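Polyketide synthase PksR (Bacillus subtilis, PDB 4U3V) helps build the antibiotic bacillaene as part of a trans-acyltransferase polyketide synthase, this piece being its double-hotdog enoyl-isomerase domain. Local coordinates at residues A[227-238]-A[276-284]; A[50-59]-A[81-89]. One frame throughout, in Å; residues are numbered along the deposited sequence.

How the contacts relate
Contact 1 lies in the C-terminal hotdog and contact 2 in the N-terminal one, with their centres about 13 Å apart. They meet where strand 230-239 runs antiparallel beside strand 75-83, the seam that joins the two halves of the double hotdog. Across it I233 N comes within 2.9 Å of L81 O, and F231 O within 3.0 Å of Y83 N, both probably backbone hydrogen bonds. Y83 also packs against this strand, its OH 3.6 Å from I233 CD1. Strand 230-239 thus has 276-284 on one flank and the N-terminal hotdog on the other. In related dehydratases the substrate pocket lies between the two hotdogs.

Contact 1. Residues A[227-238]-A[276-284]; sequences GFLPFGINDIQF and LHYSGYSLK
I233 leans over the ring of Y281 where strands 230-239 and 274-283 pair antiparallel in the C-terminal hotdog, and a classic beta bulge, with N234 and D235 both facing S279, turns the first strand through a corner just beyond it. From CB of I233 two branches diverge. CG2 turns to S279 O and the ring of Y278, while CG1, set beside the backbone N and anti to the carbonyl carbon (chi1 -50°), lies over one face of Y281. The extended tip CD1 then settles between two tyrosines, 4.0 Å from Y278 CD1 and equally near Y281 CE1. Both phenols reach past it to T208 of helix 205-219: Y278 OH bonds T208 OG1 and Y281 OH bonds T208 O. I236 continues this apolar face, its CG2 alongside L276 CD1 at 3.8 Å.

Around the bulge the backbone bonds are less regular. G280 O is gripped on opposite faces of its plane, by N234 N at 2.9 Å and by S282 OG at 3.2 Å, both standing well above the carbonyl plane, off its lone pairs. G232, at a phi of 156°, sits at a second bulge, where the register slips by one residue after P230. Its carbonyl takes S282 N, and a water donates both to G232 O and to S282 O. At the end of the chain's last strand, K284 N donates to L229 O at 2.9 Å.

The other side of the sheet carries D235, S279, Q237 and H277. Q237 and H277 cross obliquely, amide and ring planes 52° apart, with the extended glutamine carrying OE1 to the imidazole edge. H277 NE2 is held by T274, and H277 ND1 donates almost straight to Q237 OE1 at 2.7 Å, the acceptor lying in the ring plane.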
loop_
_atom_site.group_PDB
_atom_site.type_symbol
_atom_site.label_atom_id
_atom_site.label_comp_id
_atom_site.label_asym_id
_atom_site.label_seq_id
_atom_site.Cartn_x
_atom_site.Cartn_y
_atom_site.Cartn_z
ATOM N N GLY A 227 7.446 -11.736 -13.063
ATOM C CA GLY A 227 6.704 -10.724 -12.339
ATOM C C GLY A 227 7.426 -10.300 -11.082
ATOM O O GLY A 227 8.619 -10.538 -10.906
ATOM N N PHE A 228 6.684 -9.623 -10.222
ATOM C CA PHE A 228 7.182 -9.230 -8.927
ATOM C C PHE A 228 6.050 -9.536 -7.959
ATOM O O PHE A 228 4.999 -10.022 -8.399
ATOM C CB PHE A 228 7.477 -7.738 -8.973
ATOM C CG PHE A 228 8.419 -7.355 -10.084
ATOM C CD1 PHE A 228 9.790 -7.325 -9.863
ATOM C CD2 PHE A 228 7.937 -7.091 -11.364
ATOM C CE1 PHE A 228 10.662 -7.051 -10.905
ATOM C CE2 PHE A 228 8.801 -6.740 -12.387
ATOM C CZ PHE A 228 10.168 -6.731 -12.158
ATOM N N LEU A 229 6.286 -9.349 -6.656
ATOM C CA LEU A 229 5.207 -9.393 -5.664
ATOM C C LEU A 229 5.591 -8.604 -4.418
ATOM O O LEU A 229 6.744 -8.669 -3.998
ATOM C CB LEU A 229 4.908 -10.849 -5.300
ATOM C CG LEU A 229 3.781 -11.469 -6.135
ATOM C CD1 LEU A 229 3.984 -12.963 -6.350
ATOM C CD2 LEU A 229 2.423 -11.177 -5.508
ATOM N N PRO A 230 4.689 -7.740 -3.924
ATOM C CA PRO A 230 4.993 -6.941 -2.736
ATOM C C PRO A 230 5.252 -7.874 -1.547
ATOM O O PRO A 230 4.603 -8.922 -1.405
ATOM C CB PRO A 230 3.705 -6.147 -2.496
ATOM C CG PRO A 230 3.060 -6.091 -3.837
ATOM C CD PRO A 230 3.344 -7.436 -4.441
ATOM N N PHE A 231 6.269 -7.530 -0.776
ATOM C CA PHE A 231 6.824 -8.375 0.287
ATOM C C PHE A 231 6.608 -7.676 1.653
ATOM O O PHE A 231 6.451 -8.312 2.696
ATOM C CB PHE A 231 8.326 -8.512 -0.010
ATOM C CG PHE A 231 9.081 -9.362 0.971
ATOM C CD1 PHE A 231 9.224 -10.734 0.757
ATOM C CD2 PHE A 231 9.757 -8.777 2.037
ATOM C CE1 PHE A 231 9.973 -11.515 1.628
ATOM C CE2 PHE A 231 10.490 -9.557 2.925
ATOM C CZ PHE A 231 10.596 -10.928 2.720
ATOM N N GLY A 232 6.571 -6.355 1.650
ATOM C CA GLY A 232 6.306 -5.615 2.863
ATOM C C GLY A 232 6.892 -4.231 2.736
ATOM O O GLY A 232 7.215 -3.805 1.614
ATOM N N ILE A 233 6.789 -3.460 3.813
ATOM C CA ILE A 233 7.180 -2.044 3.855
ATOM C C ILE A 233 7.991 -1.792 5.141
ATOM O O ILE A 233 7.500 -1.995 6.244
ATOM C CB ILE A 233 5.941 -1.111 3.811
ATOM C CG1 ILE A 233 5.015 -1.507 2.650
ATOM C CG2 ILE A 233 6.386 0.365 3.797
ATOM C CD1 ILE A 233 3.723 -0.691 2.584
ATOM N N ASN A 234 9.230 -1.327 5.014
ATOM C CA ASN A 234 10.090 -1.113 6.199
ATOM C C ASN A 234 9.633 -0.011 7.169
ATOM O O ASN A 234 9.788 -0.144 8.403
ATOM C CB ASN A 234 11.542 -0.847 5.764
ATOM C CG ASN A 234 12.224 -2.080 5.187
ATOM O OD1 ASN A 234 11.780 -3.207 5.390
ATOM N ND2 ASN A 234 13.334 -1.863 4.483
ATOM N N ASP A 235 9.031 1.044 6.626
ATOM C CA ASP A 235 8.548 2.167 7.427
ATOM C C ASP A 235 7.426 2.919 6.729
ATOM O O ASP A 235 7.517 3.264 5.539
ATOM C CB ASP A 235 9.701 3.111 7.793
ATOM C CG ASP A 235 9.350 4.056 8.945
ATOM O OD1 ASP A 235 9.144 3.581 10.089
ATOM O OD2 ASP A 235 9.285 5.282 8.708
ATOM N N ILE A 236 6.399 3.301 7.489
ATOM C CA ILE A 236 5.427 4.239 6.991
ATOM C C ILE A 236 5.309 5.352 8.005
ATOM O O ILE A 236 5.211 5.069 9.194
ATOM C CB ILE A 236 4.029 3.578 6.851
ATOM C CG1 ILE A 236 4.168 2.213 6.155
ATOM C CG2 ILE A 236 3.054 4.554 6.179
ATOM C CD1 ILE A 236 2.842 1.484 5.939
ATOM N N GLN A 237 5.347 6.595 7.551
ATOM C CA GLN A 237 5.062 7.737 8.439
ATOM C C GLN A 237 3.820 8.425 7.980
ATOM O O GLN A 237 3.738 8.856 6.843
ATOM C CB GLN A 237 6.218 8.769 8.397
ATOM C CG GLN A 237 7.607 8.179 8.579
ATOM C CD GLN A 237 8.682 9.261 8.580
ATOM O OE1 GLN A 237 8.504 10.329 7.991
ATOM N NE2 GLN A 237 9.817 8.961 9.178
ATOM N N PHE A 238 2.840 8.576 8.876
ATOM C CA PHE A 238 1.529 8.995 8.447
ATOM C C PHE A 238 0.878 9.935 9.480
ATOM O O PHE A 238 1.311 9.978 10.626
ATOM C CB PHE A 238 0.639 7.737 8.260
ATOM C CG PHE A 238 0.572 6.873 9.474
ATOM C CD1 PHE A 238 -0.402 7.135 10.444
ATOM C CD2 PHE A 238 1.521 5.878 9.726
ATOM C CE1 PHE A 238 -0.421 6.400 11.607
ATOM C CE2 PHE A 238 1.464 5.099 10.873
ATOM C CZ PHE A 238 0.518 5.420 11.853
ATOM N N LEU A 276 2.535 11.837 3.378
ATOM C CA LEU A 276 2.668 10.452 3.803
ATOM C C LEU A 276 3.981 9.942 3.190
ATOM O O LEU A 276 4.294 10.337 2.056
ATOM C CB LEU A 276 1.484 9.666 3.216
ATOM C CG LEU A 276 1.484 8.140 3.269
ATOM C CD1 LEU A 276 1.503 7.664 4.704
ATOM C CD2 LEU A 276 0.225 7.599 2.563
ATOM N N HIS A 277 4.773 9.236 3.989
ATOM C CA HIS A 277 6.087 8.700 3.566
ATOM C C HIS A 277 6.083 7.208 3.723
ATOM O O HIS A 277 5.764 6.677 4.796
ATOM C CB HIS A 277 7.267 9.250 4.386
ATOM C CG HIS A 277 7.315 10.769 4.496
ATOM N ND1 HIS A 277 7.729 11.399 5.629
ATOM C CD2 HIS A 277 6.974 11.781 3.589
ATOM C CE1 HIS A 277 7.597 12.735 5.469
ATOM N NE2 HIS A 277 7.197 12.972 4.208
ATOM N N TYR A 278 6.538 6.507 2.684
ATOM C CA TYR A 278 6.925 5.095 2.834
ATOM C C TYR A 278 8.419 4.960 2.592
ATOM O O TYR A 278 8.946 5.580 1.684
ATOM C CB TYR A 278 6.273 4.226 1.745
ATOM C CG TYR A 278 4.760 4.301 1.657
ATOM C CD1 TYR A 278 3.965 3.245 2.132
ATOM C CD2 TYR A 278 4.138 5.341 1.001
ATOM C CE1 TYR A 278 2.594 3.257 1.969
ATOM C CE2 TYR A 278 2.759 5.349 0.802
ATOM C CZ TYR A 278 1.985 4.323 1.315
ATOM O OH TYR A 278 0.616 4.320 1.099
ATOM N N SER A 279 9.061 4.068 3.312
ATOM C CA SER A 279 10.469 3.798 3.080
ATOM C C SER A 279 10.708 2.286 3.054
ATOM O O SER A 279 10.063 1.511 3.787
ATOM C CB SER A 279 11.326 4.558 4.124
ATOM O OG SER A 279 11.881 3.673 5.067
ATOM N N GLY A 280 11.544 1.814 2.124
ATOM C CA GLY A 280 11.753 0.375 1.991
ATOM C C GLY A 280 10.476 -0.376 1.658
ATOM O O GLY A 280 10.182 -1.430 2.237
ATOM N N TYR A 281 9.738 0.161 0.688
ATOM C CA TYR A 281 8.651 -0.562 0.054
ATOM C C TYR A 281 9.262 -1.666 -0.807
ATOM O O TYR A 281 9.975 -1.390 -1.802
ATOM C CB TYR A 281 7.892 0.461 -0.793
ATOM C CG TYR A 281 6.506 0.067 -1.248
ATOM C CD1 TYR A 281 5.383 0.827 -0.813
ATOM C CD2 TYR A 281 6.315 -0.926 -2.192
ATOM C CE1 TYR A 281 4.100 0.507 -1.251
ATOM C CE2 TYR A 281 5.018 -1.257 -2.617
ATOM C CZ TYR A 281 3.938 -0.509 -2.165
ATOM O OH TYR A 281 2.650 -0.833 -2.570
ATOM N N SER A 282 8.976 -2.925 -0.456
ATOM C CA SER A 282 9.763 -4.078 -0.945
ATOM C C SER A 282 8.982 -4.893 -1.950
ATOM O O SER A 282 7.843 -5.300 -1.656
ATOM C CB SER A 282 10.061 -5.020 0.263
ATOM O OG SER A 282 10.939 -4.381 1.174
ATOM N N LEU A 283 9.626 -5.200 -3.086
ATOM C CA LEU A 283 9.142 -6.152 -4.066
ATOM C C LEU A 283 10.154 -7.288 -4.191
ATOM O O LEU A 283 11.362 -7.073 -4.298
ATOM C CB LEU A 283 8.942 -5.494 -5.437
ATOM C CG LEU A 283 7.620 -4.754 -5.681
ATOM C CD1 LEU A 283 7.497 -3.557 -4.759
ATOM C CD2 LEU A 283 7.539 -4.322 -7.133
ATOM N N LYS A 284 9.637 -8.502 -4.275
ATOM C CA LYS A 284 10.447 -9.668 -4.606
ATOM C C LYS A 284 10.418 -9.950 -6.105
ATOM O O LYS A 284 9.332 -9.992 -6.705
ATOM C CB LYS A 284 9.902 -10.879 -3.835
ATOM C CG LYS A 284 10.638 -12.175 -4.118
ATOM C CD LYS A 284 10.102 -13.304 -3.251
ATOM C CE LYS A 284 10.611 -14.663 -3.717
ATOM N NZ LYS A 284 11.970 -14.977 -3.193
HETATM O O HOH W 1 5.435 -4.220 -0.539
#

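Contact 2. Residues A[50-59]-A[81-89]; sequences ERVLVGATYG and LSYISPIVI
Y58 fills the hollow between Y83 and I87, standing on the first turn of helix 56-69 with its ring turned obliquely to that of Y83 (planes at 57°). Its CD2 flank presses on Y83 CD1 at 3.7 Å. At the other end its hydroxyl oxygen nestles against the I87 side chain, CG1 and CD1 both 3.4 Å from OH, and I87 CD1 meets the Y58 ring at its edge. With CG1 beside its backbone N, I87 also lies alongside L53, whose CD2 is 4.1 Å from I87 CD1. A water bridges Y58 OH, L53 O and I87 N.

G55 offers no side chain where Y83 closes in, and a second water ties G55 O, G59 N and Y83 OH together. Next to it, L81 CD2 slots against bare G59 CA at 3.6 Å.

Toward 50-52 the contact becomes a short antiparallel pairing with the weakly bonded strand 88-89, part of a small separate sheet. L53 N donates to I87 O at 2.8 Å, and I89 N to R51 O. V52 CG1 rests beside P86 CB, and the E50 carboxylate lies against V88 CG2, the side chains crossing at about a right angle. S85 O is buried without a partner.

L97 of strand 94-102 and I112 of 108-116 also pack on Y58; helix 56-69 held in the curve of the antiparallel sheet is the hotdog fold of this double-hotdog family.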
loop_
_atom_site.group_PDB
_atom_site.type_symbol
_atom_site.label_atom_id
_atom_site.label_comp_id
_atom_site.label_asym_id
_atom_site.label_seq_id
_atom_site.Cartn_x
_atom_site.Cartn_y
_atom_site.Cartn_z
ATOM N N GLU A 50 -6.537 -16.867 -9.072
ATOM C CA GLU A 50 -7.341 -16.778 -7.849
ATOM C C GLU A 50 -7.626 -15.309 -7.521
ATOM O O GLU A 50 -6.824 -14.437 -7.863
ATOM C CB GLU A 50 -6.613 -17.435 -6.674
ATOM C CG GLU A 50 -5.878 -18.730 -7.016
ATOM C CD GLU A 50 -4.829 -19.112 -5.980
ATOM O OE1 GLU A 50 -3.904 -18.303 -5.725
ATOM O OE2 GLU A 50 -4.903 -20.241 -5.441
ATOM N N ARG A 51 -8.692 -15.056 -6.761
ATOM C CA ARG A 51 -8.876 -13.721 -6.150
ATOM C C ARG A 51 -8.069 -13.599 -4.862
ATOM O O ARG A 51 -8.326 -14.319 -3.903
ATOM C CB ARG A 51 -10.350 -13.476 -5.943
ATOM C CG ARG A 51 -11.087 -13.554 -7.277
ATOM C CD ARG A 51 -12.383 -12.793 -7.295
ATOM N NE ARG A 51 -13.188 -13.183 -8.462
ATOM C CZ ARG A 51 -14.480 -12.899 -8.628
ATOM N NH1 ARG A 51 -15.160 -12.229 -7.697
ATOM N NH2 ARG A 51 -15.106 -13.283 -9.737
ATOM N N VAL A 52 -6.979 -12.834 -4.906
ATOM C CA VAL A 52 -6.036 -12.757 -3.798
ATOM C C VAL A 52 -6.152 -11.362 -3.190
ATOM O O VAL A 52 -6.137 -10.374 -3.923
ATOM C CB VAL A 52 -4.597 -12.931 -4.318
ATOM C CG1 VAL A 52 -3.571 -12.633 -3.228
ATOM C CG2 VAL A 52 -4.402 -14.321 -4.934
ATOM N N LEU A 53 -6.398 -11.261 -1.881
ATOM C CA LEU A 53 -6.598 -9.923 -1.304
ATOM C C LEU A 53 -5.330 -9.093 -1.532
ATOM O O LEU A 53 -4.211 -9.575 -1.291
ATOM C CB LEU A 53 -6.888 -10.055 0.203
ATOM C CG LEU A 53 -7.388 -8.793 0.911
ATOM C CD1 LEU A 53 -8.754 -8.410 0.360
ATOM C CD2 LEU A 53 -7.490 -9.101 2.399
ATOM N N VAL A 54 -5.487 -7.839 -1.992
ATOM C CA VAL A 54 -4.298 -7.069 -2.319
ATOM C C VAL A 54 -3.469 -6.817 -1.053
ATOM O O VAL A 54 -4.021 -6.529 0.021
ATOM C CB VAL A 54 -4.619 -5.736 -3.022
ATOM C CG1 VAL A 54 -5.138 -5.976 -4.432
ATOM C CG2 VAL A 54 -5.592 -4.913 -2.191
ATOM N N GLY A 55 -2.149 -6.921 -1.181
ATOM C CA GLY A 55 -1.248 -6.694 -0.031
ATOM C C GLY A 55 -1.347 -5.293 0.586
ATOM O O GLY A 55 -1.109 -5.108 1.783
ATOM N N ALA A 56 -1.767 -4.328 -0.231
ATOM C CA ALA A 56 -2.055 -2.964 0.239
ATOM C C ALA A 56 -3.030 -2.876 1.431
ATOM O O ALA A 56 -3.031 -1.887 2.174
ATOM C CB ALA A 56 -2.547 -2.121 -0.957
ATOM N N THR A 57 -3.897 -3.886 1.577
ATOM C CA THR A 57 -4.848 -3.925 2.660
ATOM C C THR A 57 -4.144 -3.821 4.007
ATOM O O THR A 57 -4.619 -3.197 4.938
ATOM C CB THR A 57 -5.682 -5.227 2.588
ATOM O OG1 THR A 57 -6.233 -5.369 1.256
ATOM C CG2 THR A 57 -6.837 -5.167 3.594
ATOM N N TYR A 58 -3.018 -4.506 4.133
ATOM C CA TYR A 58 -2.419 -4.730 5.453
ATOM C C TYR A 58 -1.879 -3.469 6.118
ATOM O O TYR A 58 -2.095 -3.280 7.324
ATOM C CB TYR A 58 -1.349 -5.813 5.376
ATOM C CG TYR A 58 -1.840 -7.073 4.764
ATOM C CD1 TYR A 58 -3.011 -7.652 5.225
ATOM C CD2 TYR A 58 -1.131 -7.710 3.737
ATOM C CE1 TYR A 58 -3.517 -8.779 4.626
ATOM C CE2 TYR A 58 -1.623 -8.863 3.151
ATOM C CZ TYR A 58 -2.809 -9.393 3.613
ATOM O OH TYR A 58 -3.319 -10.533 3.063
ATOM N N GLY A 59 -1.185 -2.610 5.358
ATOM C CA GLY A 59 -0.673 -1.347 5.940
ATOM C C GLY A 59 -1.843 -0.467 6.402
ATOM O O GLY A 59 -1.786 0.174 7.464
ATOM N N LEU A 81 6.810 -3.901 8.487
ATOM C CA LEU A 81 5.576 -4.583 8.043
ATOM C C LEU A 81 5.950 -5.635 7.000
ATOM O O LEU A 81 6.583 -5.346 5.954
ATOM C CB LEU A 81 4.628 -3.543 7.447
ATOM C CG LEU A 81 3.294 -4.058 6.919
ATOM C CD1 LEU A 81 2.476 -4.632 8.084
ATOM C CD2 LEU A 81 2.566 -2.905 6.195
ATOM N N SER A 82 5.629 -6.870 7.311
ATOM C CA SER A 82 6.019 -8.005 6.502
ATOM C C SER A 82 4.768 -8.816 6.152
ATOM O O SER A 82 3.913 -8.996 7.010
ATOM C CB SER A 82 7.002 -8.843 7.332
ATOM O OG SER A 82 7.130 -10.123 6.811
ATOM N N TYR A 83 4.636 -9.232 4.887
ATOM C CA TYR A 83 3.453 -9.954 4.400
ATOM C C TYR A 83 3.770 -11.432 4.511
ATOM O O TYR A 83 4.761 -11.916 3.944
ATOM C CB TYR A 83 3.106 -9.601 2.930
ATOM C CG TYR A 83 2.882 -8.103 2.701
ATOM C CD1 TYR A 83 2.542 -7.256 3.760
ATOM C CD2 TYR A 83 3.066 -7.538 1.443
ATOM C CE1 TYR A 83 2.395 -5.879 3.579
ATOM C CE2 TYR A 83 2.864 -6.181 1.238
ATOM C CZ TYR A 83 2.617 -5.349 2.301
ATOM O OH TYR A 83 2.458 -3.999 2.083
ATOM N N ILE A 84 2.976 -12.135 5.305
ATOM C CA ILE A 84 3.303 -13.502 5.684
ATOM C C ILE A 84 2.743 -14.502 4.680
ATOM O O ILE A 84 3.437 -15.429 4.221
ATOM C CB ILE A 84 2.786 -13.789 7.120
ATOM C CG1 ILE A 84 3.549 -12.930 8.104
ATOM C CG2 ILE A 84 2.957 -15.273 7.465
ATOM C CD1 ILE A 84 5.035 -12.865 7.821
ATOM N N SER A 85 1.481 -14.323 4.331
ATOM C CA SER A 85 0.743 -15.334 3.591
ATOM C C SER A 85 -0.314 -14.625 2.744
ATOM O O SER A 85 -1.025 -13.757 3.248
ATOM C CB SER A 85 0.067 -16.284 4.584
ATOM O OG SER A 85 -0.992 -16.991 3.966
ATOM N N PRO A 86 -0.392 -14.957 1.447
ATOM C CA PRO A 86 -1.469 -14.346 0.667
ATOM C C PRO A 86 -2.814 -14.902 1.110
ATOM O O PRO A 86 -2.899 -16.056 1.558
ATOM C CB PRO A 86 -1.170 -14.779 -0.766
ATOM C CG PRO A 86 -0.263 -15.975 -0.642
ATOM C CD PRO A 86 0.485 -15.835 0.645
ATOM N N ILE A 87 -3.854 -14.090 0.996
ATOM C CA ILE A 87 -5.192 -14.546 1.301
ATOM C C ILE A 87 -5.973 -14.747 0.029
ATOM O O ILE A 87 -6.286 -13.787 -0.669
ATOM C CB ILE A 87 -5.929 -13.542 2.174
ATOM C CG1 ILE A 87 -5.166 -13.322 3.484
ATOM C CG2 ILE A 87 -7.359 -13.985 2.414
ATOM C CD1 ILE A 87 -5.852 -12.313 4.379
ATOM N N VAL A 88 -6.369 -15.996 -0.231
ATOM C CA VAL A 88 -7.202 -16.301 -1.408
ATOM C C VAL A 88 -8.662 -16.396 -0.999
ATOM O O VAL A 88 -8.997 -17.048 -0.008
ATOM C CB VAL A 88 -6.847 -17.669 -2.015
ATOM C CG1 VAL A 88 -7.802 -17.987 -3.163
ATOM C CG2 VAL A 88 -5.398 -17.722 -2.453
ATOM N N ILE A 89 -9.541 -15.764 -1.755
ATOM C CA ILE A 89 -10.940 -15.782 -1.435
ATOM C C ILE A 89 -11.643 -16.591 -2.510
ATOM O O ILE A 89 -11.469 -16.317 -3.702
ATOM C CB ILE A 89 -11.494 -14.365 -1.456
ATOM C CG1 ILE A 89 -10.626 -13.492 -0.515
ATOM C CG2 ILE A 89 -12.945 -14.322 -1.026
ATOM C CD1 ILE A 89 -11.289 -12.210 -0.107
HETATM O O HOH W 2 -10.349 -17.244 -5.842
HETATM O O HOH W 3 -3.183 -11.306 0.394
HETATM O O HOH W 4 0.183 -2.918 2.959
#